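Long-range contacts in CRISPR-associated endoribonuclease Cse3 (Thermus thermophilus, PDB 2Y8W), which processes CRISPR precursor transcripts as a Cas6-family endoribonuclease and keeps hold of the crRNA it has made: residues L12-R17 with E59-L64; G44-L49 with V65-E70; L49-P54 with R102-P107; K171-Q176 with K204-G209. One frame throughout, in Å; residues are numbered along the deposited sequence.

Overall arrangement
Two antiparallel sheets carry the contacts, in line with the paired ferredoxin-like (RAMP) domains of Cas6-type proteins. Contacts 1 and 2 use opposite ends of strand 62-67, their centres about 21 Å apart; the first ties it to the end of strand 5-12, the second to the chain entering strand 49-52. Contact 3 shares Leu49 with contact 2 and crosses from strand 49-52 to strand 98-110 of the other sheet. Contact 4, centred about 11 Å from the centre of contact 3, sets strand 171-186 against the loop before strand 212-214. Contacts 1 to 3 interleave along the chain; contact 4 follows. Bound RNA (deoxyguanosine at 17) lies against contacts 2 to 4, making the sheet junction a binding surface.

Contact 1 (L12-R17 with E59-L64); sequences LNPASR and EPPVVL
Leu12 N donates to Pro61 O over 2.9 Å, the one hydrogen bond between the two segments. Most of the rest is apolar. Pro61 sits at its middle: CG of its ring lies 3.8 Å from Leu12 CB, and its CD is 3.9 Å from Pro14 CG, so the Pro61 ring touches both prolyl and leucyl carbons of the 12-17 segment. Pro60 adds its CB beside Leu12 O. Further in, the Leu12 branch CD1 reaches Val63 CG2 at 3.8 Å. Val63 has CG1 anti to its backbone N (chi1 177°), which turns CG2 to the N side and against the leucine. These contacts join the end of strand 5-12 to the start of strand 62-67, neighbours in the antiparallel four-stranded sheet, and helix 17-24 covers Leu12 and Pro61 through Leu23. Past Leu12 the chain leaves the sheet in a type I beta turn from Asn13 to Ser16, closed by Ser16 N on Asn13 O. Asn13 OD1 also accepts from Ala15 N at 3.0 Å, an Asx turn, with the donor above the carbonyl plane. Ser16 then N-caps helix 17-24, its OG taking the N-H of Ala19.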
# COMPACT_ATOMS: atom_id res chain seq x y z
N LEU A 12 13.11 9.04 -3.49
CA LEU A 12 14.30 8.19 -3.53
C LEU A 12 15.30 8.64 -4.58
O LEU A 12 14.95 9.26 -5.58
CB LEU A 12 13.93 6.71 -3.70
CG LEU A 12 13.80 5.96 -2.36
CD1 LEU A 12 12.63 6.50 -1.55
CD2 LEU A 12 13.64 4.46 -2.60
N ASN A 13 16.56 8.32 -4.31
CA ASN A 13 17.67 8.72 -5.14
C ASN A 13 18.18 7.55 -5.99
O ASN A 13 18.81 6.63 -5.48
CB ASN A 13 18.79 9.27 -4.25
CG ASN A 13 20.02 9.68 -5.02
OD1 ASN A 13 19.99 9.78 -6.25
ND2 ASN A 13 21.11 9.93 -4.31
N PRO A 14 17.87 7.58 -7.29
CA PRO A 14 18.29 6.55 -8.24
C PRO A 14 19.81 6.31 -8.23
O PRO A 14 20.25 5.22 -8.60
CB PRO A 14 17.88 7.14 -9.60
CG PRO A 14 16.77 8.10 -9.28
CD PRO A 14 17.10 8.66 -7.94
N ALA A 15 20.59 7.31 -7.83
CA ALA A 15 22.04 7.16 -7.78
C ALA A 15 22.48 6.26 -6.61
O ALA A 15 23.58 5.72 -6.61
CB ALA A 15 22.71 8.54 -7.70
N SER A 16 21.61 6.12 -5.62
CA SER A 16 21.90 5.28 -4.46
C SER A 16 21.61 3.83 -4.75
O SER A 16 20.51 3.48 -5.16
CB SER A 16 21.06 5.72 -3.26
OG SER A 16 21.17 4.78 -2.21
N ARG A 17 22.58 2.96 -4.50
CA ARG A 17 22.37 1.53 -4.73
C ARG A 17 21.32 0.99 -3.79
O ARG A 17 20.49 0.17 -4.19
CB ARG A 17 23.67 0.74 -4.61
CG ARG A 17 23.53 -0.72 -5.06
CD ARG A 17 23.04 -1.61 -3.92
NE ARG A 17 22.69 -2.96 -4.37
CZ ARG A 17 22.37 -3.96 -3.55
NH1 ARG A 17 22.35 -3.76 -2.24
NH2 ARG A 17 22.07 -5.15 -4.04
N GLU A 59 10.43 12.35 -13.35
CA GLU A 59 10.70 12.72 -11.96
C GLU A 59 11.26 11.54 -11.17
O GLU A 59 11.15 10.40 -11.58
CB GLU A 59 9.44 13.26 -11.29
CG GLU A 59 8.34 12.23 -11.08
CD GLU A 59 7.25 12.31 -12.14
OE1 GLU A 59 7.48 12.97 -13.17
OE2 GLU A 59 6.17 11.71 -11.94
N PRO A 60 11.89 11.83 -10.02
CA PRO A 60 12.45 10.77 -9.18
C PRO A 60 11.35 9.95 -8.52
O PRO A 60 10.24 10.47 -8.32
CB PRO A 60 13.27 11.53 -8.14
CG PRO A 60 12.64 12.87 -8.07
CD PRO A 60 12.19 13.17 -9.47
N PRO A 61 11.64 8.69 -8.20
CA PRO A 61 10.65 7.78 -7.60
C PRO A 61 10.18 8.34 -6.27
O PRO A 61 11.00 8.84 -5.49
CB PRO A 61 11.42 6.48 -7.41
CG PRO A 61 12.86 6.88 -7.39
CD PRO A 61 12.97 8.06 -8.30
N VAL A 62 8.87 8.26 -6.03
CA VAL A 62 8.29 8.77 -4.80
C VAL A 62 7.67 7.60 -4.05
O VAL A 62 6.89 6.83 -4.61
CB VAL A 62 7.19 9.81 -5.08
CG1 VAL A 62 6.47 10.20 -3.79
CG2 VAL A 62 7.78 11.05 -5.76
N VAL A 63 8.01 7.47 -2.77
CA VAL A 63 7.41 6.44 -1.94
C VAL A 63 6.62 7.08 -0.81
O VAL A 63 7.16 7.87 -0.03
CB VAL A 63 8.48 5.53 -1.30
CG1 VAL A 63 7.82 4.51 -0.38
CG2 VAL A 63 9.32 4.82 -2.38
N LEU A 64 5.34 6.74 -0.72
CA LEU A 64 4.48 7.26 0.34
C LEU A 64 4.44 6.22 1.45
O LEU A 64 4.16 5.05 1.20
CB LEU A 64 3.07 7.51 -0.18
CG LEU A 64 2.10 8.14 0.81
CD1 LEU A 64 2.54 9.56 1.19
CD2 LEU A 64 0.65 8.14 0.28

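Contact 2 (G44-L49 with V65-E70); sequences GRERLL and VQTLTE. With nucleotides of chain B.
Glu46 reaches across to the 65-70 segment and grips it with both carboxylate oxygens. OE2 takes the N-H of Leu68 on its syn lone pair at 2.7 Å, a nearly straight bond (176°), while OE1 accepts from both Thr69 N and Thr69 OG1, the hydroxyl at 2.7 Å. The glutamate chain folds at chi2 (56°), which brings its carboxylate up to the backbone N-H groups of Leu68 and Thr69, and Arg47 N gives OE2 a second donor. Around this polar knot, Leu68 CD1 lies by Arg47 CB, and Thr69 CG2 lies over one face of the Arg45 guanidinium, whose NH2 pairs with Glu43. Leu48 lies alongside Thr67, CD1 to CG2 at 3.7 Å, and its CD2 meets Val65 CG1. Farther along, Leu49 and Gln66 form an antiparallel hydrogen-bonded pair, Leu49 N to Gln66 O 2.9 Å, Gln66 N to Leu49 O 2.8 Å. A water links Arg47 O to Gln66 NE2, which also donates to Leu196 O.

The Arg47 side chain bends back so that NE and NH2 both hold Leu48 O. Its NH1 then donates to G16 OP1 and to DG17 OP2 of chain B, each at 2.8 Å, with both phosphate oxygens at the guanidinium edge. Tyr27, the inferred transition-state stabiliser, has its side chain about 10 Å away. One arginine thus bridges consecutive phosphates, and the positive charge of Arg47 probably steadies them.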
# COMPACT_ATOMS: atom_id res chain seq x y z
N GLY A 44 4.11 -4.25 19.00
CA GLY A 44 2.82 -4.61 18.43
C GLY A 44 1.87 -3.43 18.28
O GLY A 44 0.66 -3.59 18.36
N ARG A 45 2.42 -2.24 18.05
CA ARG A 45 1.60 -1.04 17.97
C ARG A 45 1.59 -0.46 16.57
O ARG A 45 1.12 0.66 16.37
CB ARG A 45 2.14 0.04 18.91
CG ARG A 45 2.09 -0.30 20.38
CD ARG A 45 2.59 0.88 21.21
NE ARG A 45 3.98 1.22 20.92
CZ ARG A 45 4.40 2.44 20.61
NH1 ARG A 45 3.55 3.45 20.56
NH2 ARG A 45 5.69 2.65 20.36
N GLU A 46 2.10 -1.20 15.61
CA GLU A 46 2.38 -0.61 14.30
C GLU A 46 1.87 -1.48 13.16
O GLU A 46 1.83 -2.71 13.25
CB GLU A 46 3.89 -0.34 14.15
CG GLU A 46 4.30 0.38 12.86
CD GLU A 46 3.59 1.70 12.67
OE1 GLU A 46 4.04 2.73 13.23
OE2 GLU A 46 2.57 1.70 11.95
N ARG A 47 1.46 -0.80 12.09
CA ARG A 47 1.16 -1.43 10.82
C ARG A 47 1.68 -0.48 9.74
O ARG A 47 0.99 0.46 9.35
CB ARG A 47 -0.34 -1.64 10.65
CG ARG A 47 -0.81 -1.88 9.21
CD ARG A 47 -0.45 -3.27 8.68
NE ARG A 47 0.91 -3.34 8.13
CZ ARG A 47 1.49 -4.48 7.75
NH1 ARG A 47 0.83 -5.62 7.90
NH2 ARG A 47 2.72 -4.48 7.25
N LEU A 48 2.92 -0.70 9.31
CA LEU A 48 3.50 0.16 8.28
C LEU A 48 2.90 -0.23 6.95
O LEU A 48 2.75 -1.42 6.65
CB LEU A 48 5.02 0.05 8.23
CG LEU A 48 5.73 1.13 7.40
CD1 LEU A 48 7.10 1.46 7.97
CD2 LEU A 48 5.86 0.69 5.96
N LEU A 49 2.54 0.77 6.15
CA LEU A 49 2.07 0.52 4.81
C LEU A 49 2.79 1.50 3.92
O LEU A 49 3.13 2.59 4.36
CB LEU A 49 0.56 0.80 4.72
CG LEU A 49 -0.35 -0.06 5.60
CD1 LEU A 49 -1.77 0.48 5.52
CD2 LEU A 49 -0.27 -1.51 5.14
N VAL A 65 4.72 6.64 2.67
CA VAL A 65 4.75 5.70 3.78
C VAL A 65 3.75 6.14 4.83
O VAL A 65 3.80 7.27 5.29
CB VAL A 65 6.14 5.60 4.43
CG1 VAL A 65 6.16 4.45 5.45
CG2 VAL A 65 7.22 5.40 3.38
N GLN A 66 2.85 5.24 5.19
CA GLN A 66 1.92 5.49 6.28
C GLN A 66 2.28 4.65 7.48
O GLN A 66 2.52 3.45 7.36
CB GLN A 66 0.50 5.13 5.86
CG GLN A 66 -0.52 5.47 6.92
CD GLN A 66 -1.94 5.22 6.46
OE1 GLN A 66 -2.55 6.07 5.80
NE2 GLN A 66 -2.48 4.05 6.79
N THR A 67 2.30 5.28 8.65
CA THR A 67 2.56 4.57 9.89
C THR A 67 1.55 4.99 10.97
O THR A 67 1.00 6.09 10.92
CB THR A 67 4.01 4.81 10.39
OG1 THR A 67 4.25 6.22 10.50
CG2 THR A 67 5.01 4.22 9.40
N LEU A 68 1.29 4.09 11.92
CA LEU A 68 0.36 4.38 13.00
C LEU A 68 1.07 5.19 14.06
O LEU A 68 0.45 5.95 14.80
CB LEU A 68 -0.18 3.09 13.60
CG LEU A 68 -0.92 2.20 12.59
CD1 LEU A 68 -1.61 1.05 13.29
CD2 LEU A 68 -1.92 3.03 11.79
N THR A 69 2.38 5.02 14.14
CA THR A 69 3.17 5.75 15.12
C THR A 69 4.14 6.68 14.41
O THR A 69 4.36 6.56 13.20
CB THR A 69 3.94 4.80 16.06
OG1 THR A 69 5.00 4.15 15.35
CG2 THR A 69 2.99 3.76 16.64
N GLU A 70 4.71 7.61 15.16
CA GLU A 70 5.61 8.59 14.58
C GLU A 70 6.93 7.96 14.16
O GLU A 70 7.64 7.41 14.99
CB GLU A 70 5.88 9.72 15.59
CG GLU A 70 6.74 10.82 15.00
CD GLU A 70 6.86 12.01 15.91
OE1 GLU A 70 6.46 11.92 17.09
OE2 GLU A 70 7.36 13.05 15.43
P DG B 17 3.65 -8.05 8.36
OP1 DG B 17 4.40 -7.07 9.18
OP2 DG B 17 2.75 -7.55 7.30
O5' DG B 17 4.62 -9.08 7.66
C5' DG B 17 5.61 -9.79 8.36
C4' DG B 17 6.26 -10.83 7.48
O4' DG B 17 5.23 -11.69 6.88
C3' DG B 17 7.06 -10.39 6.26
O3' DG B 17 8.38 -9.93 6.45
C2' DG B 17 7.10 -11.65 5.43
C1' DG B 17 5.75 -12.26 5.69
N9 DG B 17 4.88 -12.24 4.51
C8 DG B 17 3.87 -11.40 4.11
N7 DG B 17 3.38 -11.77 2.94
C5 DG B 17 4.12 -12.89 2.57
C6 DG B 17 4.07 -13.74 1.43
O6 DG B 17 3.32 -13.66 0.46
N1 DG B 17 5.02 -14.77 1.48
C2 DG B 17 5.91 -14.98 2.49
N2 DG B 17 6.75 -16.02 2.36
N3 DG B 17 5.97 -14.19 3.56
C4 DG B 17 5.05 -13.19 3.53
P G B 16 -2.04 -7.92 7.95
OP1 G B 16 -1.76 -6.58 8.53
OP2 G B 16 -2.34 -8.03 6.51
O5' G B 16 -0.86 -8.92 8.31
C5' G B 16 -0.39 -9.04 9.64
C4' G B 16 0.65 -10.11 9.74
O4' G B 16 0.11 -11.37 9.29
C3' G B 16 1.89 -9.93 8.88
O3' G B 16 2.78 -8.96 9.37
C2' G B 16 2.45 -11.35 8.89
O2' G B 16 3.03 -11.63 10.16
C1' G B 16 1.16 -12.16 8.77
N9 G B 16 0.86 -12.50 7.37
C8 G B 16 -0.08 -11.95 6.52
N7 G B 16 -0.04 -12.48 5.33
C5 G B 16 0.98 -13.43 5.40
C6 G B 16 1.51 -14.32 4.43
O6 G B 16 1.16 -14.47 3.26
N1 G B 16 2.55 -15.09 4.95
C2 G B 16 3.04 -15.01 6.24
N2 G B 16 4.05 -15.82 6.57
N3 G B 16 2.56 -14.19 7.15
C4 G B 16 1.55 -13.43 6.66
O HOH W 1 -1.00 2.20 8.55

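Contact 3 (L49-P54 with R102-P107); sequences LWRLEP and RLRANP. With nucleotides of chain B.
Strands 49-52 and 102-105 cross almost at right angles (98°), their axes 8.2 Å apart at closest approach, so Arg51, Arg102 and Arg104 span the gap with side chains. Glu53 is the acceptor between two of them. Arg51 grips it side-on, NE to OE1 at 2.8 Å and NH2 to OE2 at 2.9 Å, and Arg102 NH1 donates to the same OE1 at 2.8 Å. The two arginines come at OE1 from opposite faces of the carboxylate plane, their guanidinium planes 85° apart. Arg102 CD packs against one face of the Arg51 group, 3.3 Å from NE, and Pro54 CG lies over the centre of the Arg102 guanidinium. Glu53, held between two cations, is probably kept ionised. Arg102 has a second salt bridge from NE to Glu181, and Arg51 NH1 donates to Ser212 OG.

Arg104, bent at chi3 (-63°), sends NH2 to Leu52 O at 2.7 Å, with that oxygen in its guanidinium plane. Water 2 joins Arg51 NH1 to Arg104 N, while water 3 accepts from Leu52 N and, weakly, from Arg104 NE. Beyond the crossing, Asn106 ND2 donates to O4 of U1 of chain B at 2.9 Å and to Gln176 O. The salt-bridge network of Arg51, Glu53 and Arg102 joins the two antiparallel sheets of this Cas6-family fold, and strand 98-110 runs on from it to the bound RNA.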
# COMPACT_ATOMS: atom_id res chain seq x y z
N LEU A 49 2.54 0.77 6.15
CA LEU A 49 2.07 0.52 4.81
C LEU A 49 2.79 1.50 3.92
O LEU A 49 3.13 2.59 4.36
CB LEU A 49 0.56 0.80 4.72
CG LEU A 49 -0.35 -0.06 5.60
CD1 LEU A 49 -1.77 0.48 5.52
CD2 LEU A 49 -0.27 -1.51 5.14
N TRP A 50 3.01 1.14 2.66
CA TRP A 50 3.66 2.07 1.75
C TRP A 50 3.21 1.82 0.33
O TRP A 50 2.68 0.75 0.00
CB TRP A 50 5.19 1.99 1.86
CG TRP A 50 5.75 0.61 1.66
CD1 TRP A 50 5.83 -0.39 2.59
CD2 TRP A 50 6.32 0.11 0.47
NE1 TRP A 50 6.42 -1.50 2.03
CE2 TRP A 50 6.73 -1.22 0.73
CE3 TRP A 50 6.53 0.64 -0.81
CZ2 TRP A 50 7.33 -2.02 -0.23
CZ3 TRP A 50 7.12 -0.15 -1.77
CH2 TRP A 50 7.52 -1.47 -1.48
N ARG A 51 3.41 2.82 -0.52
CA ARG A 51 3.19 2.62 -1.95
C ARG A 51 4.28 3.34 -2.73
O ARG A 51 4.59 4.51 -2.45
CB ARG A 51 1.82 3.14 -2.38
CG ARG A 51 1.56 3.03 -3.90
CD ARG A 51 0.18 3.55 -4.31
NE ARG A 51 0.01 4.96 -3.96
CZ ARG A 51 -0.75 5.41 -2.97
NH1 ARG A 51 -1.44 4.55 -2.23
NH2 ARG A 51 -0.82 6.71 -2.71
N LEU A 52 4.87 2.64 -3.68
CA LEU A 52 5.72 3.31 -4.66
C LEU A 52 4.79 3.98 -5.66
O LEU A 52 4.04 3.30 -6.37
CB LEU A 52 6.63 2.30 -5.35
CG LEU A 52 7.38 2.85 -6.56
CD1 LEU A 52 8.33 3.98 -6.15
CD2 LEU A 52 8.12 1.73 -7.28
N GLU A 53 4.79 5.30 -5.70
CA GLU A 53 3.81 6.00 -6.53
C GLU A 53 4.08 5.80 -8.01
O GLU A 53 5.24 5.67 -8.42
CB GLU A 53 3.80 7.50 -6.22
CG GLU A 53 3.43 7.83 -4.79
CD GLU A 53 1.93 7.69 -4.53
OE1 GLU A 53 1.24 7.03 -5.33
OE2 GLU A 53 1.46 8.27 -3.53
N PRO A 54 3.02 5.76 -8.82
CA PRO A 54 3.24 5.74 -10.27
C PRO A 54 3.91 7.04 -10.69
O PRO A 54 3.53 8.10 -10.22
CB PRO A 54 1.83 5.65 -10.85
CG PRO A 54 0.93 6.22 -9.78
CD PRO A 54 1.59 5.86 -8.47
N ARG A 102 -6.36 5.93 -4.62
CA ARG A 102 -5.34 5.16 -5.29
C ARG A 102 -5.01 3.98 -4.38
O ARG A 102 -4.89 4.15 -3.18
CB ARG A 102 -4.09 6.00 -5.55
CG ARG A 102 -2.94 5.23 -6.19
CD ARG A 102 -1.76 6.14 -6.53
NE ARG A 102 -2.13 7.12 -7.54
CZ ARG A 102 -1.49 8.27 -7.74
NH1 ARG A 102 -0.44 8.58 -6.98
NH2 ARG A 102 -1.89 9.11 -8.68
N LEU A 103 -4.90 2.79 -4.95
CA LEU A 103 -4.61 1.60 -4.16
C LEU A 103 -3.88 0.61 -5.04
O LEU A 103 -4.41 0.18 -6.06
CB LEU A 103 -5.92 0.94 -3.67
CG LEU A 103 -5.78 -0.48 -3.08
CD1 LEU A 103 -4.88 -0.49 -1.84
CD2 LEU A 103 -7.14 -1.06 -2.75
N ARG A 104 -2.66 0.24 -4.65
CA ARG A 104 -2.00 -0.87 -5.30
C ARG A 104 -2.23 -2.06 -4.39
O ARG A 104 -1.86 -2.01 -3.22
CB ARG A 104 -0.49 -0.60 -5.46
CG ARG A 104 0.17 -1.48 -6.53
CD ARG A 104 1.71 -1.43 -6.50
NE ARG A 104 2.27 -0.10 -6.79
CZ ARG A 104 2.38 0.42 -8.01
NH1 ARG A 104 1.94 -0.25 -9.07
NH2 ARG A 104 2.93 1.62 -8.18
N ALA A 105 -2.88 -3.10 -4.92
CA ALA A 105 -3.31 -4.21 -4.08
C ALA A 105 -3.07 -5.56 -4.74
O ALA A 105 -2.68 -5.63 -5.90
CB ALA A 105 -4.78 -4.07 -3.71
N ASN A 106 -3.33 -6.62 -3.98
CA ASN A 106 -3.22 -8.00 -4.47
C ASN A 106 -4.59 -8.67 -4.53
O ASN A 106 -5.03 -9.29 -3.56
CB ASN A 106 -2.30 -8.78 -3.53
CG ASN A 106 -2.22 -10.26 -3.87
OD1 ASN A 106 -2.25 -11.09 -2.97
ND2 ASN A 106 -2.13 -10.60 -5.16
N PRO A 107 -5.28 -8.53 -5.67
CA PRO A 107 -6.59 -9.18 -5.73
C PRO A 107 -6.38 -10.67 -5.96
O PRO A 107 -5.96 -11.11 -7.04
CB PRO A 107 -7.26 -8.54 -6.96
CG PRO A 107 -6.43 -7.31 -7.26
CD PRO A 107 -5.03 -7.72 -6.88
O5' U B 1 1.93 -18.60 -8.65
C5' U B 1 3.24 -18.82 -8.13
C4' U B 1 3.22 -19.02 -6.64
O4' U B 1 2.91 -17.75 -6.00
C3' U B 1 2.18 -20.02 -6.15
O3' U B 1 2.66 -20.69 -5.00
C2' U B 1 1.01 -19.13 -5.74
O2' U B 1 0.20 -19.69 -4.73
C1' U B 1 1.71 -17.87 -5.25
N1 U B 1 0.95 -16.63 -5.46
C2 U B 1 0.70 -15.85 -4.35
O2 U B 1 1.03 -16.18 -3.22
N3 U B 1 0.01 -14.70 -4.63
C4 U B 1 -0.39 -14.25 -5.89
O4 U B 1 -0.98 -13.18 -5.99
C5 U B 1 -0.05 -15.11 -6.98
C6 U B 1 0.60 -16.24 -6.74
O HOH W 2 -1.50 1.53 -2.45
O HOH W 3 3.95 0.01 -4.09

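Contact 4 (K171-Q176 with K204-G209); sequences KLLQVQ and KALGLG. With nucleotides of chain B.
Leu206 and Val175, with Leu173 and Leu208 as their partners, make this contact, a small apolar seam between strand 171-186 and the loop before strand 212-214. Leu206 points both methyls at the strand: CD1 and CD2 each lie 3.7 Å from Leu173 CD2, and CD1 also comes within 4.1 Å of Val175 CG2. Its CG is anti to the carbonyl carbon (chi1 -56°), which carries the two methyls across to these two residues. Val175 divides its branches. CG2 faces Leu206 and also C2 of chain B, whereas CG1 meets Leu208 CD1 tip to tip at 3.6 Å. Leu173 is likewise shared: CD2 belongs to the leucine pair, but CD1 lies 3.4 Å from N2 of DG17 of chain B, placing the guanine base against the same side chain.

The strand's backbone handles the other end of the nucleic acid. Gln176 N donates to O4 of U1 of chain B at 3.1 Å, a bond of 163°, and N4 of C2 of chain B donates to Gln174 O at 3.2 Å. Gln174 NE2 bonds to Leu172 O nearly straight, fixing its amide beside the C2 sugar. Across the loop, Ala205 CB touches the phosphate group of DG17 of chain B, and Lys204 NZ salt-bridges further phosphates of the bound strand. Gly207 and Gly209 take positive phi, letting the loop turn between its leucines. Leu206 also packs on Tyr27, a residue inferred to stabilise the transition state. The seam thus backs the RNA-binding site, and the glycine-punctuated loop matches the glycine-rich loop characteristic of Cas6-type RAMP proteins.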
# COMPACT_ATOMS: atom_id res chain seq x y z
N LYS A 171 13.72 -17.67 -0.00
CA LYS A 171 12.50 -18.00 -0.72
C LYS A 171 12.16 -16.99 -1.81
O LYS A 171 12.76 -15.91 -1.88
CB LYS A 171 11.32 -18.12 0.25
CG LYS A 171 11.34 -19.40 1.06
CD LYS A 171 10.21 -19.43 2.08
CE LYS A 171 10.32 -20.68 2.94
NZ LYS A 171 9.36 -20.66 4.07
N LEU A 172 11.20 -17.34 -2.65
CA LEU A 172 10.74 -16.45 -3.69
C LEU A 172 9.30 -16.02 -3.40
O LEU A 172 8.40 -16.85 -3.39
CB LEU A 172 10.82 -17.13 -5.06
CG LEU A 172 10.84 -16.20 -6.27
CD1 LEU A 172 12.03 -15.25 -6.22
CD2 LEU A 172 10.87 -17.03 -7.54
N LEU A 173 9.09 -14.74 -3.14
CA LEU A 173 7.75 -14.23 -2.93
C LEU A 173 7.17 -13.88 -4.29
O LEU A 173 7.80 -13.17 -5.07
CB LEU A 173 7.77 -12.98 -2.05
CG LEU A 173 7.46 -13.17 -0.56
CD1 LEU A 173 8.40 -14.20 0.03
CD2 LEU A 173 7.54 -11.86 0.19
N GLN A 174 5.99 -14.40 -4.57
CA GLN A 174 5.34 -14.18 -5.86
C GLN A 174 3.94 -13.65 -5.60
O GLN A 174 3.15 -14.32 -4.95
CB GLN A 174 5.30 -15.50 -6.63
CG GLN A 174 6.69 -16.07 -6.83
CD GLN A 174 6.68 -17.59 -6.91
OE1 GLN A 174 6.23 -18.16 -7.89
NE2 GLN A 174 7.16 -18.24 -5.86
N VAL A 175 3.66 -12.45 -6.10
CA VAL A 175 2.41 -11.77 -5.80
C VAL A 175 2.01 -10.88 -6.97
O VAL A 175 2.85 -10.22 -7.58
CB VAL A 175 2.54 -10.90 -4.52
CG1 VAL A 175 1.26 -10.10 -4.29
CG2 VAL A 175 2.85 -11.77 -3.32
N GLN A 176 0.72 -10.88 -7.27
CA GLN A 176 0.21 -10.04 -8.35
C GLN A 176 -0.09 -8.66 -7.77
O GLN A 176 -0.80 -8.55 -6.77
CB GLN A 176 -1.06 -10.64 -8.93
CG GLN A 176 -1.53 -9.96 -10.21
CD GLN A 176 -0.80 -10.48 -11.42
OE1 GLN A 176 -0.16 -11.53 -11.38
NE2 GLN A 176 -0.88 -9.74 -12.53
N LYS A 204 0.82 -6.68 2.37
CA LYS A 204 1.01 -5.37 3.01
C LYS A 204 2.48 -5.07 3.29
O LYS A 204 2.91 -3.92 3.28
CB LYS A 204 0.15 -5.22 4.27
CG LYS A 204 -1.36 -5.35 4.01
CD LYS A 204 -2.20 -4.98 5.25
CE LYS A 204 -3.68 -5.30 5.04
NZ LYS A 204 -3.91 -6.77 4.85
N ALA A 205 3.27 -6.11 3.53
CA ALA A 205 4.70 -5.92 3.77
C ALA A 205 5.47 -5.69 2.47
O ALA A 205 6.68 -5.49 2.48
CB ALA A 205 5.27 -7.11 4.52
N LEU A 206 4.76 -5.72 1.35
CA LEU A 206 5.40 -5.62 0.05
C LEU A 206 4.95 -4.40 -0.75
O LEU A 206 5.10 -4.36 -1.98
CB LEU A 206 5.08 -6.88 -0.76
CG LEU A 206 5.48 -8.16 -0.04
CD1 LEU A 206 4.95 -9.36 -0.82
CD2 LEU A 206 7.00 -8.21 0.11
N GLY A 207 4.39 -3.41 -0.06
CA GLY A 207 4.00 -2.17 -0.71
C GLY A 207 2.66 -2.28 -1.40
O GLY A 207 2.37 -1.54 -2.34
N LEU A 208 1.82 -3.18 -0.91
CA LEU A 208 0.46 -3.32 -1.40
C LEU A 208 -0.46 -3.00 -0.24
O LEU A 208 -0.05 -3.07 0.93
CB LEU A 208 0.22 -4.76 -1.87
CG LEU A 208 1.22 -5.19 -2.95
CD1 LEU A 208 1.02 -6.65 -3.36
CD2 LEU A 208 1.12 -4.27 -4.15
N GLY A 209 -1.70 -2.64 -0.56
CA GLY A 209 -2.73 -2.51 0.45
C GLY A 209 -2.97 -1.11 1.01
O GLY A 209 -3.94 -0.89 1.73
P C B 2 3.79 -21.82 -5.15
OP1 C B 2 4.12 -21.95 -6.60
OP2 C B 2 3.30 -23.02 -4.43
O5' C B 2 5.01 -21.17 -4.38
C5' C B 2 6.23 -21.86 -4.24
C4' C B 2 6.93 -21.42 -3.00
O4' C B 2 7.34 -20.04 -3.13
C3' C B 2 6.08 -21.41 -1.74
O3' C B 2 5.92 -22.70 -1.19
C2' C B 2 6.85 -20.45 -0.85
O2' C B 2 8.03 -21.06 -0.37
C1' C B 2 7.25 -19.39 -1.87
N1 C B 2 6.24 -18.31 -1.95
C2 C B 2 6.15 -17.45 -0.85
O2 C B 2 6.92 -17.66 0.10
N3 C B 2 5.26 -16.43 -0.85
C4 C B 2 4.47 -16.25 -1.92
N4 C B 2 3.60 -15.24 -1.90
C5 C B 2 4.53 -17.11 -3.06
C6 C B 2 5.43 -18.11 -3.04
O5' U B 1 1.93 -18.60 -8.65
C5' U B 1 3.24 -18.82 -8.13
C4' U B 1 3.22 -19.02 -6.64
O4' U B 1 2.91 -17.75 -6.00
C3' U B 1 2.18 -20.02 -6.15
O3' U B 1 2.66 -20.69 -5.00
C2' U B 1 1.01 -19.13 -5.74
O2' U B 1 0.20 -19.69 -4.73
C1' U B 1 1.71 -17.87 -5.25
N1 U B 1 0.95 -16.63 -5.46
C2 U B 1 0.70 -15.85 -4.35
O2 U B 1 1.03 -16.18 -3.22
N3 U B 1 0.01 -14.70 -4.63
C4 U B 1 -0.39 -14.25 -5.89
O4 U B 1 -0.98 -13.18 -5.99
C5 U B 1 -0.05 -15.11 -6.98
C6 U B 1 0.60 -16.24 -6.74
P DG B 17 3.65 -8.05 8.36
OP1 DG B 17 4.40 -7.07 9.18
OP2 DG B 17 2.75 -7.55 7.30
O5' DG B 17 4.62 -9.08 7.66
C5' DG B 17 5.61 -9.79 8.36
C4' DG B 17 6.26 -10.83 7.48
O4' DG B 17 5.23 -11.69 6.88
C3' DG B 17 7.06 -10.39 6.26
O3' DG B 17 8.38 -9.93 6.45
C2' DG B 17 7.10 -11.65 5.43
C1' DG B 17 5.75 -12.26 5.69
N9 DG B 17 4.88 -12.24 4.51
C8 DG B 17 3.87 -11.40 4.11
N7 DG B 17 3.38 -11.77 2.94
C5 DG B 17 4.12 -12.89 2.57
C6 DG B 17 4.07 -13.74 1.43
O6 DG B 17 3.32 -13.66 0.46
N1 DG B 17 5.02 -14.77 1.48
C2 DG B 17 5.91 -14.98 2.49
N2 DG B 17 6.75 -16.02 2.36
N3 DG B 17 5.97 -14.19 3.56
C4 DG B 17 5.05 -13.19 3.53